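Local coordinates for protein putative hydrolase (Agrobacterium vitis, PDB 3LLC) that probably hydrolyses acyl thioester and ester bonds, as an alpha/beta-hydrolase related to the acyl-protein thioesterase ABHD10 that removes palmitoyl from protein cysteines and deglucuronidates an acyl-glucuronide drug metabolite, at residues G87-W92 / R194-M199; R91-A96 / A120-Q125; G159-A164 / F172-E177. One frame throughout, in Å; residues are numbered along the deposited sequence.

Contact 1 of 3, residues G87-W92 / R194-M199; sequences GTISRW and RANRVM. With EDO (1,2-ethanediol), chain C; EDO (1,2-ethanediol), chain D.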
loop_
_atom_site.group_PDB
_atom_site.type_symbol
_atom_site.label_atom_id
_atom_site.label_comp_id
_atom_site.label_asym_id
_atom_site.label_seq_id
_atom_site.Cartn_x
_atom_site.Cartn_y
_atom_site.Cartn_z
ATOM N N GLY A 87 -15.385 1.612 0.505
ATOM C CA GLY A 87 -14.060 1.048 0.494
ATOM C C GLY A 87 -13.778 -0.047 1.527
ATOM O O GLY A 87 -14.215 0.020 2.661
ATOM N N THR A 88 -13.023 -1.060 1.107
ATOM C CA THR A 88 -12.583 -2.152 1.973
ATOM C C THR A 88 -11.202 -2.592 1.456
ATOM O O THR A 88 -10.839 -2.337 0.289
ATOM C CB THR A 88 -13.557 -3.367 1.936
ATOM O OG1 THR A 88 -13.596 -3.891 0.594
ATOM C CG2 THR A 88 -15.028 -3.058 2.440
ATOM N N ILE A 89 -10.434 -3.282 2.293
ATOM C CA ILE A 89 -9.196 -3.892 1.859
ATOM C C ILE A 89 -9.440 -4.774 0.613
ATOM O O ILE A 89 -8.649 -4.683 -0.353
ATOM C CB ILE A 89 -8.485 -4.670 2.985
ATOM C CG1 ILE A 89 -8.146 -3.766 4.196
ATOM C CG2 ILE A 89 -7.200 -5.303 2.491
ATOM C CD1 ILE A 89 -7.197 -2.669 3.888
ATOM N N SER A 90 -10.483 -5.607 0.619
ATOM C CA SER A 90 -10.761 -6.447 -0.557
ATOM C C SER A 90 -10.953 -5.632 -1.854
ATOM O O SER A 90 -10.421 -6.003 -2.922
ATOM C CB SER A 90 -11.959 -7.369 -0.343
ATOM O OG SER A 90 -11.701 -8.355 0.653
ATOM N N ARG A 91 -11.750 -4.550 -1.791
ATOM C CA ARG A 91 -12.012 -3.721 -2.981
ATOM C C ARG A 91 -10.770 -2.970 -3.466
ATOM O O ARG A 91 -10.531 -2.852 -4.685
ATOM C CB ARG A 91 -13.173 -2.720 -2.740
ATOM C CG ARG A 91 -14.529 -3.385 -2.845
ATOM C CD ARG A 91 -15.651 -2.538 -2.323
ATOM N NE ARG A 91 -15.848 -1.233 -2.967
ATOM C CZ ARG A 91 -16.551 -1.008 -4.082
ATOM N NH1 ARG A 91 -17.094 -2.003 -4.785
ATOM N NH2 ARG A 91 -16.701 0.243 -4.514
ATOM N N TRP A 92 -9.968 -2.465 -2.519
ATOM C CA TRP A 92 -8.768 -1.701 -2.858
ATOM C C TRP A 92 -7.660 -2.622 -3.399
ATOM O O TRP A 92 -6.939 -2.254 -4.324
ATOM C CB TRP A 92 -8.298 -0.875 -1.644
ATOM C CG TRP A 92 -9.284 0.267 -1.318
ATOM C CD1 TRP A 92 -10.015 0.979 -2.214
ATOM C CD2 TRP A 92 -9.598 0.833 -0.015
ATOM N NE1 TRP A 92 -10.776 1.944 -1.572
ATOM C CE2 TRP A 92 -10.532 1.882 -0.232
ATOM C CE3 TRP A 92 -9.192 0.552 1.287
ATOM C CZ2 TRP A 92 -11.052 2.661 0.821
ATOM C CZ3 TRP A 92 -9.728 1.310 2.337
ATOM C CH2 TRP A 92 -10.656 2.337 2.092
ATOM N N ARG A 194 -10.482 -8.809 8.524
ATOM C CA ARG A 194 -10.205 -10.178 8.981
ATOM C C ARG A 194 -10.148 -11.171 7.800
ATOM O O ARG A 194 -9.382 -12.161 7.849
ATOM C CB ARG A 194 -11.179 -10.637 10.079
ATOM C CG ARG A 194 -10.730 -10.157 11.480
ATOM C CD ARG A 194 -11.810 -10.406 12.560
ATOM N NE ARG A 194 -11.274 -10.061 13.888
ATOM C CZ ARG A 194 -10.608 -10.885 14.693
ATOM N NH1 ARG A 194 -10.391 -12.154 14.348
ATOM N NH2 ARG A 194 -10.182 -10.454 15.882
ATOM N N ALA A 195 -10.954 -10.917 6.766
ATOM C CA ALA A 195 -10.879 -11.697 5.510
ATOM C C ALA A 195 -9.489 -11.587 4.880
ATOM O O ALA A 195 -9.052 -12.498 4.223
ATOM C CB ALA A 195 -11.970 -11.286 4.500
ATOM N N ASN A 196 -8.783 -10.483 5.097
ATOM C CA ASN A 196 -7.463 -10.226 4.521
ATOM C C ASN A 196 -6.266 -10.334 5.496
ATOM O O ASN A 196 -5.148 -9.846 5.219
ATOM C CB ASN A 196 -7.485 -8.831 3.867
ATOM C CG ASN A 196 -8.333 -8.796 2.620
ATOM O OD1 ASN A 196 -7.859 -9.194 1.548
ATOM N ND2 ASN A 196 -9.606 -8.312 2.732
ATOM N N ARG A 197 -6.489 -10.978 6.646
ATOM C CA ARG A 197 -5.462 -11.034 7.668
ATOM C C ARG A 197 -4.274 -11.851 7.125
ATOM O O ARG A 197 -4.465 -12.998 6.672
ATOM C CB ARG A 197 -6.017 -11.662 8.951
ATOM C CG ARG A 197 -5.147 -11.470 10.201
ATOM C CD ARG A 197 -5.835 -12.041 11.448
ATOM N NE ARG A 197 -5.232 -11.499 12.669
ATOM C CZ ARG A 197 -5.759 -11.589 13.885
ATOM N NH1 ARG A 197 -6.896 -12.237 14.097
ATOM N NH2 ARG A 197 -5.122 -11.017 14.913
ATOM N N VAL A 198 -3.093 -11.267 7.161
ATOM C CA VAL A 198 -1.863 -11.913 6.613
ATOM C C VAL A 198 -0.890 -12.484 7.644
ATOM O O VAL A 198 -0.105 -13.402 7.303
ATOM C CB VAL A 198 -1.110 -10.989 5.593
ATOM C CG1 VAL A 198 -1.991 -10.673 4.393
ATOM C CG2 VAL A 198 -0.565 -9.681 6.231
HETATM N N MSE A 199 -0.924 -11.992 8.903
HETATM C CA MSE A 199 0.014 -12.444 9.935
HETATM C C MSE A 199 -0.526 -13.516 10.897
HETATM O O MSE A 199 0.060 -13.741 11.950
HETATM C CB MSE A 199 0.602 -11.234 10.705
HETATM C CG MSE A 199 1.370 -10.260 9.798
HETATM SE SE MSE A 199 2.355 -8.882 10.824
HETATM C CE MSE A 199 0.752 -8.048 11.588
HETATM C C1 EDO C . -0.841 -17.188 5.685
HETATM O O1 EDO C . -1.416 -16.968 6.971
HETATM C C2 EDO C . 0.087 -16.027 5.412
HETATM O O2 EDO C . -0.717 -14.911 5.128
HETATM C C1 EDO D . -5.985 -13.849 3.540
HETATM O O1 EDO D . -6.829 -14.132 2.401
HETATM C C2 EDO D . -4.525 -13.749 3.130
HETATM O O2 EDO D . -3.717 -14.679 3.849
#
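The first turn of helix 89-103, an element of the alpha/beta-hydrolase fold, meets the chain leaving helix 187-195 through I89, S90 and N196. The nearest backbones here, those of I89 and N196, are 7.1 Å apart from CA to CA, so side chains make the contact. N196 ND2 donates to S90 OG over 3.0 Å, and the N-H...O angle of 166° makes this a nearly straight bond. The hydroxyl oxygen lies only 6° out of the amide plane, in line with where a planar NH2 group directs its hydrogens. Beside this bond, I89 CG2 packs on N196 CG at 3.7 Å while the two side chains slide past each other in opposite directions. With chi1 at -59°, CG2 stands anti to the backbone N of I89 and reaches the amide, whereas the CG1 branch leads away from it. T88 caps the helix: its OG1 accepts from R91 N at 3.1 Å.

The S90 hydroxyl is shared with the carboxylate of D192, and N196 ND2 also bonds to the carbonyl oxygen of D192. Its OD1 accepts from R122 NE. Donors and acceptors on both ends of the buried N196 amide are therefore matched, which should fix its flip state and oppose rotation about chi2.

Contact 2 of 3, residues R91-A96 / A120-Q125; sequences RWLEEA and ALRLIQ. With EDO (1,2-ethanediol), chain C.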
loop_
_atom_site.group_PDB
_atom_site.type_symbol
_atom_site.label_atom_id
_atom_site.label_comp_id
_atom_site.label_asym_id
_atom_site.label_seq_id
_atom_site.Cartn_x
_atom_site.Cartn_y
_atom_site.Cartn_z
ATOM N N ARG A 91 -11.750 -4.550 -1.791
ATOM C CA ARG A 91 -12.012 -3.721 -2.981
ATOM C C ARG A 91 -10.770 -2.970 -3.466
ATOM O O ARG A 91 -10.531 -2.852 -4.685
ATOM C CB ARG A 91 -13.173 -2.720 -2.740
ATOM C CG ARG A 91 -14.529 -3.385 -2.845
ATOM C CD ARG A 91 -15.651 -2.538 -2.323
ATOM N NE ARG A 91 -15.848 -1.233 -2.967
ATOM C CZ ARG A 91 -16.551 -1.008 -4.082
ATOM N NH1 ARG A 91 -17.094 -2.003 -4.785
ATOM N NH2 ARG A 91 -16.701 0.243 -4.514
ATOM N N TRP A 92 -9.968 -2.465 -2.519
ATOM C CA TRP A 92 -8.768 -1.701 -2.858
ATOM C C TRP A 92 -7.660 -2.622 -3.399
ATOM O O TRP A 92 -6.939 -2.254 -4.324
ATOM C CB TRP A 92 -8.298 -0.875 -1.644
ATOM C CG TRP A 92 -9.284 0.267 -1.318
ATOM C CD1 TRP A 92 -10.015 0.979 -2.214
ATOM C CD2 TRP A 92 -9.598 0.833 -0.015
ATOM N NE1 TRP A 92 -10.776 1.944 -1.572
ATOM C CE2 TRP A 92 -10.532 1.882 -0.232
ATOM C CE3 TRP A 92 -9.192 0.552 1.287
ATOM C CZ2 TRP A 92 -11.052 2.661 0.821
ATOM C CZ3 TRP A 92 -9.728 1.310 2.337
ATOM C CH2 TRP A 92 -10.656 2.337 2.092
ATOM N N LEU A 93 -7.601 -3.848 -2.886
ATOM C CA LEU A 93 -6.728 -4.870 -3.449
ATOM C C LEU A 93 -7.160 -5.233 -4.872
ATOM O O LEU A 93 -6.305 -5.365 -5.762
ATOM C CB LEU A 93 -6.739 -6.128 -2.561
ATOM C CG LEU A 93 -6.065 -7.391 -3.139
ATOM C CD1 LEU A 93 -4.525 -7.158 -3.357
ATOM C CD2 LEU A 93 -6.297 -8.605 -2.154
ATOM N N GLU A 94 -8.461 -5.426 -5.085
ATOM C CA GLU A 94 -8.990 -5.743 -6.394
ATOM C C GLU A 94 -8.577 -4.680 -7.427
ATOM O O GLU A 94 -8.254 -4.987 -8.589
ATOM C CB GLU A 94 -10.516 -5.846 -6.336
ATOM C CG GLU A 94 -11.159 -6.258 -7.647
ATOM C CD GLU A 94 -12.694 -6.306 -7.614
ATOM O OE1 GLU A 94 -13.335 -5.740 -6.684
ATOM O OE2 GLU A 94 -13.264 -6.903 -8.553
ATOM N N GLU A 95 -8.589 -3.427 -6.995
ATOM C CA GLU A 95 -8.184 -2.312 -7.867
ATOM C C GLU A 95 -6.662 -2.360 -8.202
ATOM O O GLU A 95 -6.261 -2.189 -9.360
ATOM C CB GLU A 95 -8.576 -0.981 -7.188
ATOM C CG GLU A 95 -10.100 -0.776 -7.116
ATOM C CD GLU A 95 -10.564 0.195 -5.999
ATOM O OE1 GLU A 95 -9.705 0.974 -5.536
ATOM O OE2 GLU A 95 -11.780 0.169 -5.654
ATOM N N ALA A 96 -5.830 -2.587 -7.194
ATOM C CA ALA A 96 -4.402 -2.707 -7.384
ATOM C C ALA A 96 -4.096 -3.817 -8.399
ATOM O O ALA A 96 -3.316 -3.600 -9.334
ATOM C CB ALA A 96 -3.649 -2.938 -6.026
ATOM N N ALA A 120 0.147 -4.551 -0.574
ATOM C CA ALA A 120 1.312 -5.157 -1.268
ATOM C C ALA A 120 1.506 -6.626 -0.907
ATOM O O ALA A 120 1.746 -7.469 -1.793
ATOM C CB ALA A 120 2.616 -4.373 -0.959
ATOM N N LEU A 121 1.398 -6.936 0.390
ATOM C CA LEU A 121 1.544 -8.338 0.882
ATOM C C LEU A 121 0.424 -9.248 0.351
ATOM O O LEU A 121 0.687 -10.379 -0.094
ATOM C CB LEU A 121 1.605 -8.327 2.428
ATOM C CG LEU A 121 2.845 -7.676 3.044
ATOM C CD1 LEU A 121 2.693 -7.306 4.543
ATOM C CD2 LEU A 121 4.024 -8.621 2.822
ATOM N N ARG A 122 -0.825 -8.761 0.356
ATOM C CA ARG A 122 -1.943 -9.509 -0.260
ATOM C C ARG A 122 -1.740 -9.680 -1.787
ATOM O O ARG A 122 -2.055 -10.742 -2.356
ATOM C CB ARG A 122 -3.310 -8.832 0.005
ATOM C CG ARG A 122 -3.816 -9.001 1.480
ATOM C CD ARG A 122 -4.319 -10.434 1.777
ATOM N NE ARG A 122 -5.443 -10.807 0.932
ATOM C CZ ARG A 122 -5.459 -11.807 0.051
ATOM N NH1 ARG A 122 -4.415 -12.622 -0.107
ATOM N NH2 ARG A 122 -6.544 -12.012 -0.662
ATOM N N LEU A 123 -1.235 -8.638 -2.445
ATOM C CA LEU A 123 -1.056 -8.669 -3.915
ATOM C C LEU A 123 -0.086 -9.757 -4.310
ATOM O O LEU A 123 -0.349 -10.513 -5.251
ATOM C CB LEU A 123 -0.560 -7.296 -4.408
ATOM C CG LEU A 123 -0.417 -6.954 -5.892
ATOM C CD1 LEU A 123 -1.677 -7.285 -6.615
ATOM C CD2 LEU A 123 -0.099 -5.448 -6.033
ATOM N N ILE A 124 1.024 -9.871 -3.591
ATOM C CA ILE A 124 1.991 -10.951 -3.919
ATOM C C ILE A 124 1.382 -12.344 -3.739
ATOM O O ILE A 124 1.604 -13.244 -4.571
ATOM C CB ILE A 124 3.381 -10.747 -3.181
ATOM C CG1 ILE A 124 4.451 -11.691 -3.732
ATOM C CG2 ILE A 124 3.308 -10.971 -1.660
ATOM C CD1 ILE A 124 5.007 -11.226 -5.028
ATOM N N GLN A 125 0.550 -12.507 -2.703
ATOM C CA GLN A 125 -0.197 -13.759 -2.494
ATOM C C GLN A 125 -1.146 -14.069 -3.639
ATOM O O GLN A 125 -1.203 -15.219 -4.098
ATOM C CB GLN A 125 -0.976 -13.772 -1.137
ATOM C CG GLN A 125 -0.056 -13.703 0.082
ATOM C CD GLN A 125 -0.815 -13.654 1.418
ATOM O OE1 GLN A 125 -1.949 -13.135 1.498
ATOM N NE2 GLN A 125 -0.222 -14.254 2.450
HETATM C C1 EDO C . -0.841 -17.188 5.685
HETATM O O1 EDO C . -1.416 -16.968 6.971
HETATM C C2 EDO C . 0.087 -16.027 5.412
HETATM O O2 EDO C . -0.717 -14.911 5.128
#
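Apolar contact dominates between helix 91-96 and helix 120-125, and L93 is its centre. Its two methyls divide the work. CD1 lies over the backbone of the facing helix, 3.7 Å from L123 N, with L123 CB at 4.1 Å. CD2 turns to R122, touching CB at 3.7 Å and, at the same separation, R122 NH2. The CG of L93 is anti to the backbone N (chi1 170°), which sends the fork toward the other helix. One turn on, A96 CB meets L123 CD2 at 4.3 Å; L123 sets out along the interface, and its end closes in on A96.

Polar interactions stay on one helix or run to third parties. No hydrogen bond joins the two segments. The chain of R122 is bent at chi2 and chi3, crossing L93 at about a right angle, and this fold brings its guanidinium back beside L93 CD2, which approaches it obliquely. NH1 donates to Q125 OE1 at 3.0 Å with an angle of 154°, the acceptor lying near the guanidinium plane. Q125 uses its other amide atom, NE2, to bind O2 of an ethanediol at 2.8 Å, probably a crystallisation additive.

The axes of the short segments pass 10.0 Å apart and cross at -60°. L43 of the central strand 39-43 touches both A96 and A120. Helices 89-103 and 115-128 are successive helices joined through strand 107-113, in the strand-helix succession of the alpha/beta-hydrolase core, and the second follows the putative nucleophile elbow.

Contact 3 of 3, residues G159-A164 / F172-E177; sequences GDRERA and FEEVSE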
loop_
_atom_site.group_PDB
_atom_site.type_symbol
_atom_site.label_atom_id
_atom_site.label_comp_id
_atom_site.label_asym_id
_atom_site.label_seq_id
_atom_site.Cartn_x
_atom_site.Cartn_y
_atom_site.Cartn_z
ATOM N N GLY A 159 -13.572 0.929 22.634
ATOM C CA GLY A 159 -14.360 0.946 23.869
ATOM C C GLY A 159 -15.831 0.816 23.542
ATOM O O GLY A 159 -16.205 0.528 22.399
ATOM N N ASP A 160 -16.683 1.031 24.537
ATOM C CA ASP A 160 -18.111 0.929 24.307
ATOM C C ASP A 160 -18.661 2.084 23.450
ATOM O O ASP A 160 -19.588 1.860 22.694
ATOM C CB ASP A 160 -18.864 0.780 25.633
ATOM C CG ASP A 160 -18.426 -0.457 26.398
ATOM O OD1 ASP A 160 -17.246 -0.493 26.820
ATOM O OD2 ASP A 160 -19.245 -1.388 26.565
ATOM N N ARG A 161 -18.090 3.288 23.536
ATOM C CA ARG A 161 -18.453 4.379 22.601
ATOM C C ARG A 161 -18.352 3.842 21.139
ATOM O O ARG A 161 -19.340 3.769 20.402
ATOM C CB ARG A 161 -17.542 5.640 22.768
ATOM C CG ARG A 161 -17.783 6.771 21.682
ATOM C CD ARG A 161 -16.892 8.050 21.778
ATOM N NE ARG A 161 -15.535 7.928 21.214
ATOM C CZ ARG A 161 -15.217 7.894 19.909
ATOM N NH1 ARG A 161 -16.149 7.949 18.959
ATOM N NH2 ARG A 161 -13.943 7.782 19.544
ATOM N N GLU A 162 -17.151 3.428 20.761
ATOM C CA GLU A 162 -16.900 3.008 19.377
ATOM C C GLU A 162 -17.773 1.806 18.962
ATOM O O GLU A 162 -18.309 1.784 17.849
ATOM C CB GLU A 162 -15.429 2.692 19.165
ATOM C CG GLU A 162 -14.465 3.885 19.200
ATOM C CD GLU A 162 -13.876 4.158 20.592
ATOM O OE1 GLU A 162 -14.549 3.855 21.604
ATOM O OE2 GLU A 162 -12.731 4.674 20.648
ATOM N N ARG A 163 -17.936 0.826 19.854
ATOM C CA ARG A 163 -18.636 -0.419 19.512
ATOM C C ARG A 163 -20.119 -0.188 19.219
ATOM O O ARG A 163 -20.685 -0.844 18.327
ATOM C CB ARG A 163 -18.451 -1.503 20.599
ATOM C CG ARG A 163 -17.152 -2.320 20.452
ATOM C CD ARG A 163 -17.030 -3.454 21.502
ATOM N NE ARG A 163 -16.910 -2.946 22.870
ATOM C CZ ARG A 163 -15.756 -2.804 23.516
ATOM N NH1 ARG A 163 -14.617 -3.127 22.929
ATOM N NH2 ARG A 163 -15.743 -2.329 24.753
ATOM N N ALA A 164 -20.737 0.737 19.951
ATOM C CA ALA A 164 -22.139 1.066 19.730
ATOM C C ALA A 164 -22.317 1.914 18.475
ATOM O O ALA A 164 -23.298 1.725 17.751
ATOM C CB ALA A 164 -22.758 1.772 20.952
ATOM N N PHE A 172 -17.372 4.394 13.046
ATOM C CA PHE A 172 -16.949 5.226 14.168
ATOM C C PHE A 172 -15.876 6.216 13.695
ATOM O O PHE A 172 -15.230 6.002 12.672
ATOM C CB PHE A 172 -16.466 4.392 15.387
ATOM C CG PHE A 172 -15.099 3.843 15.252
ATOM C CD1 PHE A 172 -14.905 2.610 14.671
ATOM C CD2 PHE A 172 -13.992 4.534 15.731
ATOM C CE1 PHE A 172 -13.642 2.090 14.537
ATOM C CE2 PHE A 172 -12.739 4.019 15.595
ATOM C CZ PHE A 172 -12.547 2.787 14.976
ATOM N N GLU A 173 -15.722 7.294 14.461
ATOM C CA GLU A 173 -14.824 8.408 14.152
ATOM C C GLU A 173 -13.738 8.543 15.202
ATOM O O GLU A 173 -13.957 8.253 16.369
ATOM C CB GLU A 173 -15.613 9.731 14.132
ATOM C CG GLU A 173 -16.616 9.837 13.013
ATOM C CD GLU A 173 -17.273 11.219 12.928
ATOM O OE1 GLU A 173 -17.468 11.859 13.985
ATOM O OE2 GLU A 173 -17.604 11.656 11.802
ATOM N N GLU A 174 -12.566 8.977 14.747
ATOM C CA GLU A 174 -11.464 9.334 15.633
ATOM C C GLU A 174 -10.828 10.618 15.106
ATOM O O GLU A 174 -10.725 10.847 13.884
ATOM C CB GLU A 174 -10.406 8.230 15.712
ATOM C CG GLU A 174 -10.899 6.907 16.261
ATOM C CD GLU A 174 -11.133 6.913 17.765
ATOM O OE1 GLU A 174 -10.665 7.835 18.464
ATOM O OE2 GLU A 174 -11.789 5.974 18.250
ATOM N N VAL A 175 -10.436 11.483 16.041
ATOM C CA VAL A 175 -9.740 12.744 15.712
ATOM C C VAL A 175 -8.435 12.465 14.944
ATOM O O VAL A 175 -7.682 11.561 15.325
ATOM C CB VAL A 175 -9.376 13.536 16.993
ATOM C CG1 VAL A 175 -10.640 13.934 17.758
ATOM C CG2 VAL A 175 -8.411 12.710 17.882
ATOM N N SER A 176 -8.184 13.219 13.868
ATOM C CA SER A 176 -6.943 13.068 13.089
ATOM C C SER A 176 -5.953 14.193 13.362
ATOM O O SER A 176 -6.288 15.370 13.188
ATOM C CB SER A 176 -7.220 13.054 11.583
ATOM O OG SER A 176 -6.020 12.791 10.853
ATOM N N GLU A 177 -4.737 13.811 13.768
ATOM C CA GLU A 177 -3.582 14.712 13.915
ATOM C C GLU A 177 -3.364 15.523 12.635
ATOM O O GLU A 177 -3.020 16.710 12.667
ATOM C CB GLU A 177 -2.318 13.867 14.213
ATOM C CG GLU A 177 -0.974 14.607 14.191
ATOM C CD GLU A 177 0.183 13.741 14.698
ATOM O OE1 GLU A 177 -0.050 12.554 15.018
ATOM O OE2 GLU A 177 1.328 14.246 14.775
#
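E162 and F172 form the close-packed part of this contact, where the start of helix 160-169 lies against strand 171-174. E162 CG comes to 3.6 Å from F172 CD2, and E162 CB sits over one ring face, offset toward the rim. These two carbons are the atoms on the ring; beyond them the chain bends at chi2 (92°), turning the carboxylate away toward R161 and E174. L158 and L166 pack on the same buried phenylalanine, and F185 of the partner strand 183-186 meets its ring.

Toward solvent the contact becomes polar and looser. R161 NH2 gives E173 O a hydrogen bond of 3.2 Å, nearly along the C=O axis (168°), and NH1 adds a weak one to the same carbonyl. The R161 chain, extended through chi2, bends at chi3 (80°) to bring the guanidinium over. E174 is modelled in two conformers; in the one given, its OE2 forms a salt bridge with R161 NH2 at 3.1 Å, while NH1 has a further salt bridge to E165. E162 OE2 is 3.5 Å from R161 NH2, attracted by charge alone since no N-H points at it.

In that conformer E162 OE2 and E174 OE2, both acceptors, lie 2.9 Å apart, a separation that is doubtful; if real, the nearby arginine would probably offset part of the repulsion between the two carboxylates.

Contacts 1 and 2 are buried and adjoin, their centres about 8 Å apart; contact 3 is a surface feature with its centre about 20 Å from contact 1 and about 27 Å from contact 2. The first two both use helix 89-103 and share R91 and W92. They are also joined directly, since V198 of 194-199 packs on R122, and one ethanediol binds both V198 O and Q125. Chemistry follows place: contact 2 is apolar helix packing near the central sheet, contact 1 adds a buried amide at the helix start, and contact 3, in the insertion between strands 136-143 and 209-214, combines a buried ring with a surface salt-bridge network.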